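Local structure of polar amino acid ABC uptake transporter substrate binding protein (Streptococcus thermophilus LMG 18311, 3HV1) at residues P103-E108 with I181-A186; N143-I148 with A204-E209; D12-Y17 with K220-K225. The protein probably captures polar amino acids outside the cell and delivers them to an ABC uptake transporter. All coordinates share one frame; numbering follows the deposited sequence.

Interaction 1 (P103-E108 with I181-A186); sequences PYMVNE and IDRVYA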
# COMPACT_ATOMS: atom_id res chain seq x y z
N PRO A 103 -4.74 -5.05 0.72
CA PRO A 103 -4.73 -5.91 1.91
C PRO A 103 -5.91 -5.59 2.83
O PRO A 103 -6.26 -4.42 2.99
CB PRO A 103 -3.39 -5.58 2.56
CG PRO A 103 -3.18 -4.13 2.18
CD PRO A 103 -3.58 -4.13 0.72
N TYR A 104 -6.53 -6.61 3.42
CA TYR A 104 -7.66 -6.35 4.31
C TYR A 104 -7.31 -6.47 5.81
O TYR A 104 -8.08 -6.06 6.68
CB TYR A 104 -8.85 -7.28 3.95
CG TYR A 104 -8.53 -8.76 3.93
CD1 TYR A 104 -8.66 -9.54 5.08
CD2 TYR A 104 -8.07 -9.37 2.76
CE1 TYR A 104 -8.32 -10.90 5.07
CE2 TYR A 104 -7.73 -10.73 2.74
CZ TYR A 104 -7.86 -11.49 3.90
OH TYR A 104 -7.51 -12.81 3.89
N MSE A 105 -6.14 -7.03 6.10
CA MSE A 105 -5.70 -7.13 7.49
C MSE A 105 -4.23 -7.49 7.60
O MSE A 105 -3.65 -8.09 6.69
CB MSE A 105 -6.56 -8.14 8.27
CG MSE A 105 -5.96 -9.55 8.47
SE MSE A 105 -6.80 -10.62 9.84
CE MSE A 105 -5.78 -10.03 11.37
N VAL A 106 -3.62 -7.08 8.71
CA VAL A 106 -2.21 -7.36 8.92
C VAL A 106 -2.01 -8.38 10.02
O VAL A 106 -2.60 -8.29 11.09
CB VAL A 106 -1.42 -6.09 9.30
CG1 VAL A 106 0.02 -6.46 9.64
CG2 VAL A 106 -1.44 -5.11 8.15
N ASN A 107 -1.18 -9.37 9.73
CA ASN A 107 -0.86 -10.37 10.72
C ASN A 107 0.60 -10.15 11.08
O ASN A 107 1.43 -9.88 10.21
CB ASN A 107 -1.06 -11.78 10.19
CG ASN A 107 -0.69 -12.82 11.21
OD1 ASN A 107 -1.03 -12.68 12.39
ND2 ASN A 107 -0.01 -13.87 10.77
N GLU A 108 0.90 -10.26 12.36
CA GLU A 108 2.26 -10.06 12.83
C GLU A 108 2.37 -10.68 14.20
O GLU A 108 1.37 -11.02 14.82
CB GLU A 108 2.56 -8.56 12.93
CG GLU A 108 1.79 -7.85 14.04
CD GLU A 108 2.05 -6.36 14.07
OE1 GLU A 108 3.23 -5.96 13.99
OE2 GLU A 108 1.08 -5.59 14.19
N ILE A 181 3.27 -14.74 19.82
CA ILE A 181 2.49 -15.59 18.92
C ILE A 181 1.85 -14.73 17.82
O ILE A 181 1.76 -13.52 17.96
CB ILE A 181 1.38 -16.32 19.72
CG1 ILE A 181 0.66 -17.34 18.84
CG2 ILE A 181 0.39 -15.32 20.27
CD1 ILE A 181 1.49 -18.55 18.50
N ASP A 182 1.40 -15.36 16.73
CA ASP A 182 0.76 -14.62 15.65
C ASP A 182 -0.50 -13.92 16.14
O ASP A 182 -1.28 -14.49 16.89
CB ASP A 182 0.34 -15.54 14.50
CG ASP A 182 1.52 -16.13 13.73
OD1 ASP A 182 1.51 -16.02 12.49
OD2 ASP A 182 2.43 -16.70 14.36
N ARG A 183 -0.70 -12.69 15.68
CA ARG A 183 -1.88 -11.91 16.02
C ARG A 183 -3.13 -12.75 15.73
O ARG A 183 -4.01 -12.86 16.59
CB ARG A 183 -1.92 -10.64 15.19
CG ARG A 183 -3.10 -9.74 15.49
CD ARG A 183 -3.26 -8.69 14.41
NE ARG A 183 -4.25 -7.69 14.78
CZ ARG A 183 -4.63 -6.69 13.98
NH1 ARG A 183 -4.11 -6.57 12.77
NH2 ARG A 183 -5.52 -5.81 14.41
N VAL A 184 -3.22 -13.34 14.54
CA VAL A 184 -4.42 -14.14 14.21
C VAL A 184 -4.75 -15.22 15.24
O VAL A 184 -5.92 -15.51 15.47
CB VAL A 184 -4.34 -14.84 12.81
CG1 VAL A 184 -4.54 -13.83 11.71
CG2 VAL A 184 -3.02 -15.60 12.66
N TYR A 185 -3.74 -15.82 15.87
CA TYR A 185 -3.99 -16.85 16.88
C TYR A 185 -4.30 -16.24 18.24
O TYR A 185 -5.21 -16.68 18.94
CB TYR A 185 -2.78 -17.78 17.02
CG TYR A 185 -2.41 -18.50 15.74
CD1 TYR A 185 -3.38 -19.15 14.98
CD2 TYR A 185 -1.09 -18.52 15.29
CE1 TYR A 185 -3.05 -19.80 13.79
CE2 TYR A 185 -0.75 -19.17 14.10
CZ TYR A 185 -1.73 -19.80 13.36
OH TYR A 185 -1.41 -20.42 12.16
N ALA A 186 -3.52 -15.24 18.62
CA ALA A 186 -3.73 -14.57 19.90
C ALA A 186 -5.16 -14.06 20.02
O ALA A 186 -5.89 -14.43 20.95
CB ALA A 186 -2.74 -13.40 20.05
O HOH W 1 -4.71 -5.24 10.46
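Asn107 and Arg183 carry this contact, each directing its polar end at the opposing segment, while the touching parts run antiparallel (end-to-end directions 173° apart). Arg183 reaches out extended to the Val106 carbonyl, with CG anti to the backbone N (chi1 -179°) and the chain straight as far as NE. NH1 arrives edge-on at Val106 O, 2.8 Å away, on a lone pair in the carbonyl plane, and the oxygen also lies close to the plane of the guanidinium group. A water ties Val106 N to the same NH1, the Arg183 NH1-to-water O distance being 2.7 Å, while NH2 forms a salt bridge with Glu249. The selenomethionine Met105 adds an apolar touch, its CE 4.0 Å from Val184 CG1. Asn107 crosses Val184 at about a right angle. Its OD1 accepts from Val184 N at 3.1 Å along a nearly straight bond (170°), although the donor is tilted from the carbonyl plane. The other end of the amide, ND2, is shared between Asp182 OD1, met on the anti side at 3.1 Å, and Glu209 OE2, its stronger partner. A backbone bond, Arg183 N to Glu108 O at 2.8 Å, completes the set. Asp182 holds the N-cap position of helix 183-192 but makes no capping bond; Asn107 OD1 and Glu108 O take Val184 N and Arg183 N. The chemistry implies that directional polar bonds fix how strand 105-114, which also pairs with strand 209-215, meets the start of this helix, while Met105 and Val184 add apolar contact.

Interaction 2 (N143-I148 with A204-E209); sequences NASPKI and AGYEGE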
# COMPACT_ATOMS: atom_id res chain seq x y z
N ASN A 143 14.79 -14.97 17.28
CA ASN A 143 16.23 -15.13 17.09
C ASN A 143 16.81 -14.20 16.03
O ASN A 143 17.85 -13.59 16.24
CB ASN A 143 16.56 -16.58 16.72
CG ASN A 143 16.22 -17.56 17.82
OD1 ASN A 143 16.66 -17.40 18.96
ND2 ASN A 143 15.44 -18.58 17.49
N ALA A 144 16.13 -14.11 14.89
CA ALA A 144 16.57 -13.29 13.77
C ALA A 144 16.76 -11.81 14.12
O ALA A 144 17.63 -11.14 13.55
CB ALA A 144 15.60 -13.42 12.60
N SER A 145 15.95 -11.31 15.04
CA SER A 145 16.03 -9.91 15.47
C SER A 145 16.11 -9.87 16.99
O SER A 145 15.16 -9.48 17.66
CB SER A 145 14.81 -9.14 14.99
OG SER A 145 14.63 -9.28 13.59
N PRO A 146 17.26 -10.27 17.56
CA PRO A 146 17.49 -10.31 19.00
C PRO A 146 17.30 -8.98 19.73
O PRO A 146 16.94 -8.95 20.90
CB PRO A 146 18.93 -10.81 19.11
CG PRO A 146 19.56 -10.23 17.89
CD PRO A 146 18.52 -10.53 16.83
N LYS A 147 17.53 -7.88 19.03
CA LYS A 147 17.40 -6.56 19.63
C LYS A 147 15.96 -6.22 20.05
O LYS A 147 15.74 -5.33 20.86
CB LYS A 147 17.93 -5.50 18.66
CG LYS A 147 18.08 -4.12 19.27
CD LYS A 147 18.87 -3.20 18.34
CE LYS A 147 20.26 -3.76 18.07
NZ LYS A 147 21.03 -2.90 17.12
N ILE A 148 14.98 -6.94 19.50
CA ILE A 148 13.58 -6.69 19.83
C ILE A 148 13.21 -7.21 21.22
O ILE A 148 12.76 -6.44 22.07
CB ILE A 148 12.64 -7.36 18.81
CG1 ILE A 148 12.91 -6.81 17.41
CG2 ILE A 148 11.19 -7.12 19.21
CD1 ILE A 148 12.71 -5.31 17.27
N ALA A 204 4.59 -6.86 18.49
CA ALA A 204 5.91 -7.16 19.01
C ALA A 204 7.05 -6.31 18.45
O ALA A 204 7.98 -5.96 19.18
CB ALA A 204 6.21 -8.65 18.78
N GLY A 205 6.97 -5.99 17.16
CA GLY A 205 8.03 -5.20 16.55
C GLY A 205 8.68 -5.93 15.39
O GLY A 205 9.54 -5.38 14.71
N TYR A 206 8.27 -7.18 15.15
CA TYR A 206 8.82 -7.96 14.06
C TYR A 206 8.00 -7.70 12.80
O TYR A 206 6.78 -7.53 12.87
CB TYR A 206 8.77 -9.45 14.40
CG TYR A 206 9.49 -9.82 15.67
CD1 TYR A 206 10.89 -9.88 15.72
CD2 TYR A 206 8.78 -10.11 16.83
CE1 TYR A 206 11.56 -10.23 16.90
CE2 TYR A 206 9.44 -10.46 18.01
CZ TYR A 206 10.82 -10.52 18.03
OH TYR A 206 11.46 -10.88 19.19
N GLU A 207 8.67 -7.68 11.66
CA GLU A 207 8.00 -7.43 10.39
C GLU A 207 6.80 -8.35 10.20
O GLU A 207 6.88 -9.55 10.46
CB GLU A 207 8.98 -7.60 9.22
CG GLU A 207 8.34 -7.52 7.85
CD GLU A 207 9.37 -7.47 6.73
OE1 GLU A 207 10.50 -7.97 6.94
OE2 GLU A 207 9.05 -6.93 5.65
N GLY A 208 5.69 -7.79 9.75
CA GLY A 208 4.50 -8.59 9.56
C GLY A 208 4.20 -8.90 8.11
O GLY A 208 5.03 -8.68 7.22
N GLU A 209 3.00 -9.42 7.88
CA GLU A 209 2.55 -9.76 6.54
C GLU A 209 1.15 -9.19 6.38
O GLU A 209 0.43 -9.01 7.37
CB GLU A 209 2.53 -11.28 6.37
CG GLU A 209 1.48 -11.99 7.21
CD GLU A 209 1.69 -13.50 7.25
OE1 GLU A 209 2.06 -14.08 6.21
OE2 GLU A 209 1.46 -14.10 8.32
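Ile148 and Tyr206 meet through first torsions of similar value. In Ile148, chi1 of -60° puts CG1 anti to the carbonyl carbon and CG2 anti to the backbone N, while in Tyr206 chi1 of -57° carries the ring anti to its own carbonyl carbon and across to the other segment. The two side chains slide past each other in opposite directions. Ile148 covers one ring face: its CG2 stands 3.6 Å above the plane of the Tyr206 ring and 4.0 Å from the ring centroid, 26° off the normal, a CH-pi contact displaced toward the rim. Ile148 CB sits closer to a single ring atom, 3.6 Å from Tyr206 CE1. Ser145 comes in at the ring edge instead, with its CB 3.9 Å from Tyr206 CE1. The turn that presents both residues is closed by Ile148 N bonding to Ser145 O at 3.1 Å. Beyond the ring, Ile148 CG2 touches Ala204 O at 3.4 Å, and its CD1 approaches the carbonyl of Gly205, whose positive phi shapes the bend before Tyr206. Ala141, Phe142 and Leu180 also pack on Tyr206. Arg175 of the second subunit packs on Ile148, placing this contact beside the subunit interface. With not one hydrogen bond between the segments, the turn that follows helix 137-144 and the loop before strand 209-215 are probably held by van der Waals and CH-pi contact over a modest 203 Å².

Interaction 3 (D12-Y17 with K220-K225); sequences DQWQTY and KTLIKK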
# COMPACT_ATOMS: atom_id res chain seq x y z
N ASP A 12 -11.65 -11.55 -18.53
CA ASP A 12 -12.31 -10.91 -17.41
C ASP A 12 -13.72 -11.47 -17.31
O ASP A 12 -14.59 -11.13 -18.12
CB ASP A 12 -12.36 -9.40 -17.65
CG ASP A 12 -12.87 -8.63 -16.45
OD1 ASP A 12 -13.90 -9.04 -15.88
OD2 ASP A 12 -12.23 -7.62 -16.08
N GLN A 13 -13.95 -12.31 -16.31
CA GLN A 13 -15.26 -12.93 -16.15
C GLN A 13 -16.24 -12.26 -15.20
O GLN A 13 -17.19 -12.91 -14.76
CB GLN A 13 -15.08 -14.39 -15.71
CG GLN A 13 -14.34 -15.27 -16.68
CD GLN A 13 -14.41 -16.72 -16.27
OE1 GLN A 13 -15.44 -17.37 -16.40
NE2 GLN A 13 -13.30 -17.24 -15.74
N TRP A 14 -16.05 -10.99 -14.88
CA TRP A 14 -16.99 -10.36 -13.96
C TRP A 14 -18.41 -10.54 -14.46
O TRP A 14 -19.33 -10.79 -13.68
CB TRP A 14 -16.68 -8.87 -13.77
CG TRP A 14 -17.63 -8.21 -12.80
CD1 TRP A 14 -18.57 -7.27 -13.08
CD2 TRP A 14 -17.75 -8.50 -11.40
NE1 TRP A 14 -19.28 -6.95 -11.95
CE2 TRP A 14 -18.80 -7.69 -10.90
CE3 TRP A 14 -17.08 -9.36 -10.51
CZ2 TRP A 14 -19.20 -7.72 -9.55
CZ3 TRP A 14 -17.48 -9.39 -9.17
CH2 TRP A 14 -18.53 -8.58 -8.71
N GLN A 15 -18.59 -10.43 -15.77
CA GLN A 15 -19.91 -10.61 -16.38
C GLN A 15 -20.48 -11.99 -16.11
O GLN A 15 -21.68 -12.14 -15.88
CB GLN A 15 -19.81 -10.38 -17.89
CG GLN A 15 -20.09 -8.95 -18.30
CD GLN A 15 -21.56 -8.61 -18.15
OE1 GLN A 15 -22.40 -9.15 -18.87
NE2 GLN A 15 -21.87 -7.72 -17.22
N THR A 16 -19.62 -12.99 -16.15
CA THR A 16 -20.05 -14.36 -15.91
C THR A 16 -20.38 -14.58 -14.43
O THR A 16 -21.43 -15.14 -14.10
CB THR A 16 -18.97 -15.36 -16.37
OG1 THR A 16 -18.85 -15.29 -17.80
CG2 THR A 16 -19.32 -16.77 -15.97
N TYR A 17 -19.51 -14.12 -13.54
CA TYR A 17 -19.75 -14.29 -12.11
C TYR A 17 -21.09 -13.70 -11.70
O TYR A 17 -21.85 -14.33 -10.97
CB TYR A 17 -18.63 -13.63 -11.29
CG TYR A 17 -17.25 -14.14 -11.61
CD1 TYR A 17 -16.98 -15.50 -11.69
CD2 TYR A 17 -16.19 -13.25 -11.80
CE1 TYR A 17 -15.68 -15.97 -11.96
CE2 TYR A 17 -14.91 -13.70 -12.07
CZ TYR A 17 -14.66 -15.06 -12.14
OH TYR A 17 -13.38 -15.49 -12.40
N LYS A 220 -9.32 -8.26 -13.76
CA LYS A 220 -9.14 -6.91 -13.24
C LYS A 220 -10.37 -6.35 -12.55
O LYS A 220 -10.27 -5.70 -11.51
CB LYS A 220 -8.74 -5.97 -14.38
CG LYS A 220 -7.47 -6.37 -15.10
CD LYS A 220 -6.29 -6.42 -14.14
CE LYS A 220 -4.99 -6.64 -14.89
NZ LYS A 220 -4.72 -5.51 -15.82
N THR A 221 -11.55 -6.60 -13.13
CA THR A 221 -12.79 -6.09 -12.57
C THR A 221 -13.15 -6.75 -11.25
O THR A 221 -13.62 -6.09 -10.33
CB THR A 221 -13.96 -6.30 -13.55
OG1 THR A 221 -13.60 -5.78 -14.84
CG2 THR A 221 -15.20 -5.57 -13.05
N LEU A 222 -12.92 -8.06 -11.17
CA LEU A 222 -13.21 -8.80 -9.96
C LEU A 222 -12.41 -8.23 -8.80
O LEU A 222 -12.93 -8.06 -7.70
CB LEU A 222 -12.86 -10.27 -10.16
CG LEU A 222 -12.89 -11.16 -8.93
CD1 LEU A 222 -14.30 -11.25 -8.35
CD2 LEU A 222 -12.38 -12.53 -9.33
N ILE A 223 -11.13 -7.95 -9.04
CA ILE A 223 -10.27 -7.38 -8.01
C ILE A 223 -10.83 -6.04 -7.51
O ILE A 223 -10.89 -5.80 -6.30
CB ILE A 223 -8.82 -7.16 -8.54
CG1 ILE A 223 -8.15 -8.52 -8.81
CG2 ILE A 223 -8.01 -6.32 -7.56
CD1 ILE A 223 -8.02 -9.41 -7.57
N LYS A 224 -11.24 -5.19 -8.43
CA LYS A 224 -11.80 -3.88 -8.07
C LYS A 224 -13.09 -4.01 -7.27
O LYS A 224 -13.32 -3.26 -6.32
CB LYS A 224 -12.09 -3.05 -9.32
CG LYS A 224 -10.84 -2.63 -10.08
CD LYS A 224 -11.19 -1.75 -11.28
CE LYS A 224 -9.94 -1.31 -12.02
NZ LYS A 224 -10.23 -0.38 -13.16
N LYS A 225 -13.92 -4.97 -7.66
CA LYS A 225 -15.19 -5.21 -7.00
C LYS A 225 -14.97 -5.72 -5.58
O LYS A 225 -15.78 -5.47 -4.69
CB LYS A 225 -16.02 -6.22 -7.80
CG LYS A 225 -16.44 -5.71 -9.18
CD LYS A 225 -17.38 -4.51 -9.07
CE LYS A 225 -17.72 -3.97 -10.45
NZ LYS A 225 -18.66 -2.82 -10.38
O HOH W 2 -12.96 -9.70 -13.41
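Trp14 lies against Thr221, Leu222 and Lys225, packing the start of helix 14-20 on the first turns of helix 220-236 in what is, by family, a type II periplasmic-binding fold. The tight part has two centres, the indole and the Asp12 carboxylate. Bent at chi2 (-64°), Lys225 lays its aliphatic chain over one face, and its CG is 3.4 Å from the centroid of the six-membered ring of Trp14, only 11° off the normal: a close CH-pi contact. Leu222 CD1 meets the ring edge at Trp14 CZ3 (3.8 Å), and Tyr58 packs edge-to-face with the indole. Tyr17 extends the apolar patch with CE2 3.9 Å from Leu222 CD2, while its OH bonds to Asp219. Asp12 grips just as closely: OD1 accepts from Trp14 N (3.1 Å), an Asx turn, while OD2, on its syn side, takes Thr221 OG1 at 2.6 Å and Thr221 N at 3.2 Å from opposite faces of the carboxylate. The loose, solvent side belongs to Lys220, exposed and with its amine leading away, and to exposed Lys224, which pairs with Asp70 of the second subunit. A water accepts from Leu222 N at 2.8 Å and reaches Asp12 OD1 by a weak bond.

Overall arrangement
From the N terminus, the chain first passes 12-17, whose partner 220-225 comes last, so interaction 3 closes the longest loop and encloses the other two. Inside it, the segments alternate: 103-108, 143-148, 181-186, 204-209. Interactions 1 and 2 therefore cross, and they also touch, Asn107 O lying 2.9 Å from Glu209 N, a probable hydrogen bond between strands 105-114 and 209-215. Interaction 1 ties strand 105-114 to helix 183-192; interaction 2 brings the turn after helix 137-144 to the loop following strand 199-203. Interaction 3 joins two helices on the opposite side of the chain's centre from interaction 2; the nearest atoms of interactions 2 and 3 are about 17 Å apart.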